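PDB 2WNR: probable exosome complex exonuclease 2 from Methanothermobacter thermautotrophicus, which probably serves as a non-catalytic subunit of the archaeal exosome, an RNA-degrading complex, and helps shape the active site of its partner Rrp41. Local coordinates for residues A[51-56]-A[155-160]. Numbering follows the deposited sequence.
Sequences SRVKLG and VLATVA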
loop_
_atom_site.group_PDB
_atom_site.type_symbol
_atom_site.label_atom_id
_atom_site.label_comp_id
_atom_site.label_asym_id
_atom_site.label_seq_id
_atom_site.Cartn_x
_atom_site.Cartn_y
_atom_site.Cartn_z
ATOM N N SER A 51 -18.982 13.585 19.171
ATOM C CA SER A 51 -19.310 13.109 20.517
ATOM C C SER A 51 -18.111 12.492 21.221
ATOM O O SER A 51 -17.194 12.007 20.584
ATOM C CB SER A 51 -20.453 12.088 20.472
ATOM O OG SER A 51 -20.028 10.849 19.921
ATOM N N ARG A 52 -18.133 12.522 22.543
ATOM C CA ARG A 52 -17.128 11.856 23.362
ATOM C C ARG A 52 -17.872 10.985 24.372
ATOM O O ARG A 52 -18.618 11.500 25.216
ATOM C CB ARG A 52 -16.228 12.885 24.061
ATOM C CG ARG A 52 -15.138 12.288 24.933
ATOM C CD ARG A 52 -14.631 13.284 25.976
ATOM N NE ARG A 52 -13.258 13.729 25.730
ATOM C CZ ARG A 52 -12.894 14.980 25.448
ATOM N NH1 ARG A 52 -13.799 15.950 25.373
ATOM N NH2 ARG A 52 -11.613 15.266 25.247
ATOM N N VAL A 53 -17.693 9.670 24.262
ATOM C CA VAL A 53 -18.330 8.731 25.188
ATOM C C VAL A 53 -17.303 8.040 26.087
ATOM O O VAL A 53 -16.259 7.572 25.627
ATOM C CB VAL A 53 -19.199 7.680 24.451
ATOM C CG1 VAL A 53 -19.614 6.549 25.392
ATOM C CG2 VAL A 53 -20.424 8.332 23.880
ATOM N N LYS A 54 -17.608 8.010 27.378
ATOM C CA LYS A 54 -16.830 7.253 28.345
ATOM C C LYS A 54 -17.725 6.190 28.961
ATOM O O LYS A 54 -18.779 6.491 29.521
ATOM C CB LYS A 54 -16.253 8.161 29.429
ATOM C CG LYS A 54 -15.056 8.980 28.989
ATOM C CD LYS A 54 -14.394 9.696 30.173
ATOM C CE LYS A 54 -13.581 8.720 31.018
ATOM N NZ LYS A 54 -12.880 9.375 32.159
ATOM N N LEU A 55 -17.301 4.942 28.829
ATOM C CA LEU A 55 -18.018 3.812 29.382
ATOM C C LEU A 55 -17.016 3.139 30.314
ATOM O O LEU A 55 -16.113 2.439 29.873
ATOM C CB LEU A 55 -18.508 2.890 28.246
ATOM C CG LEU A 55 -19.013 1.464 28.511
ATOM C CD1 LEU A 55 -20.112 1.418 29.563
ATOM C CD2 LEU A 55 -19.493 0.812 27.218
ATOM N N GLY A 56 -17.158 3.385 31.607
ATOM C CA GLY A 56 -16.067 3.126 32.529
ATOM C C GLY A 56 -14.936 4.027 32.082
ATOM O O GLY A 56 -15.123 5.237 31.943
ATOM N N VAL A 155 -21.080 2.248 19.421
ATOM C CA VAL A 155 -22.434 2.458 18.906
ATOM C C VAL A 155 -23.060 3.679 19.580
ATOM O O VAL A 155 -23.701 4.510 18.935
ATOM C CB VAL A 155 -23.319 1.203 19.113
ATOM C CG1 VAL A 155 -24.780 1.521 18.860
ATOM C CG2 VAL A 155 -22.850 0.075 18.206
ATOM N N LEU A 156 -22.839 3.781 20.886
ATOM C CA LEU A 156 -23.383 4.867 21.681
ATOM C C LEU A 156 -22.863 6.225 21.200
ATOM O O LEU A 156 -23.637 7.168 21.053
ATOM C CB LEU A 156 -23.043 4.639 23.153
ATOM C CG LEU A 156 -23.697 5.481 24.250
ATOM C CD1 LEU A 156 -25.168 5.811 23.960
ATOM C CD2 LEU A 156 -23.570 4.741 25.563
ATOM N N ALA A 157 -21.558 6.302 20.944
ATOM C CA ALA A 157 -20.904 7.534 20.504
ATOM C C ALA A 157 -21.284 7.912 19.064
ATOM O O ALA A 157 -21.478 9.093 18.761
ATOM C CB ALA A 157 -19.392 7.415 20.646
ATOM N N THR A 158 -21.389 6.913 18.189
ATOM C CA THR A 158 -21.769 7.135 16.807
ATOM C C THR A 158 -23.197 7.654 16.741
ATOM O O THR A 158 -23.455 8.663 16.083
ATOM C CB THR A 158 -21.650 5.858 15.987
ATOM O OG1 THR A 158 -20.354 5.281 16.194
ATOM C CG2 THR A 158 -21.834 6.158 14.497
ATOM N N VAL A 159 -24.111 6.978 17.443
ATOM C CA VAL A 159 -25.488 7.440 17.538
ATOM C C VAL A 159 -25.530 8.865 18.085
ATOM O O VAL A 159 -26.197 9.735 17.506
ATOM C CB VAL A 159 -26.389 6.472 18.360
ATOM C CG1 VAL A 159 -27.731 7.108 18.687
ATOM C CG2 VAL A 159 -26.635 5.193 17.574
ATOM N N ALA A 160 -24.803 9.110 19.175
ATOM C CA ALA A 160 -24.769 10.439 19.778
ATOM C C ALA A 160 -24.289 11.482 18.765
ATOM O O ALA A 160 -24.930 12.522 18.587
ATOM C CB ALA A 160 -23.900 10.452 21.030
#
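S51 and V53 of strand 51-55 meet L156, A157 and A160 of helix 155-160 in a buried contact that illustrates how a helix settles on a β-sheet: small residues let the two backbones come close, and one hydroxyl finds a helix carbonyl. The segment axes approach to 7.6 Å and run nearly antiparallel, at 155°, with V53 CA only 5.5 Å from A157 CA. S51 can be followed outward atom by atom. Its CB lies 3.6 Å from A157 O and 3.9 Å from A160 CB, a methyl nearly one helical turn beyond A157. At the tip, OG donates a hydrogen bond to A157 O over 2.6 Å. It comes in from the side of the carbonyl, with a C=O...OG angle of 117°, and is tilted out of the carbonyl plane. The OG lies between the backbone N and the carbonyl carbon (chi1 72°), which turns it to the helix and also places it beside the A157 methyl. Replacing S51 by a valine would probably leave A157 O without this donor and force a branched side chain against the methyls of A157 and A160. Two residues along, V53 sends CG2 against A157, 3.5 Å from both CA and CB, while its other branch, CG1, lies more loosely beside L156, 4.4 Å from CD2. R52, between them, points away from the helix, and its side chain packs on an aromatic residue of a chain of another protein. Within domain 1 of this RNase PH family member, strand 49-55 is hydrogen-bonded between strands 37-41 and 58-69, and helix 150-164 lies against all three, A157 also touching V62 and L156 touching I37, while V155 and T158 face helix 102-117.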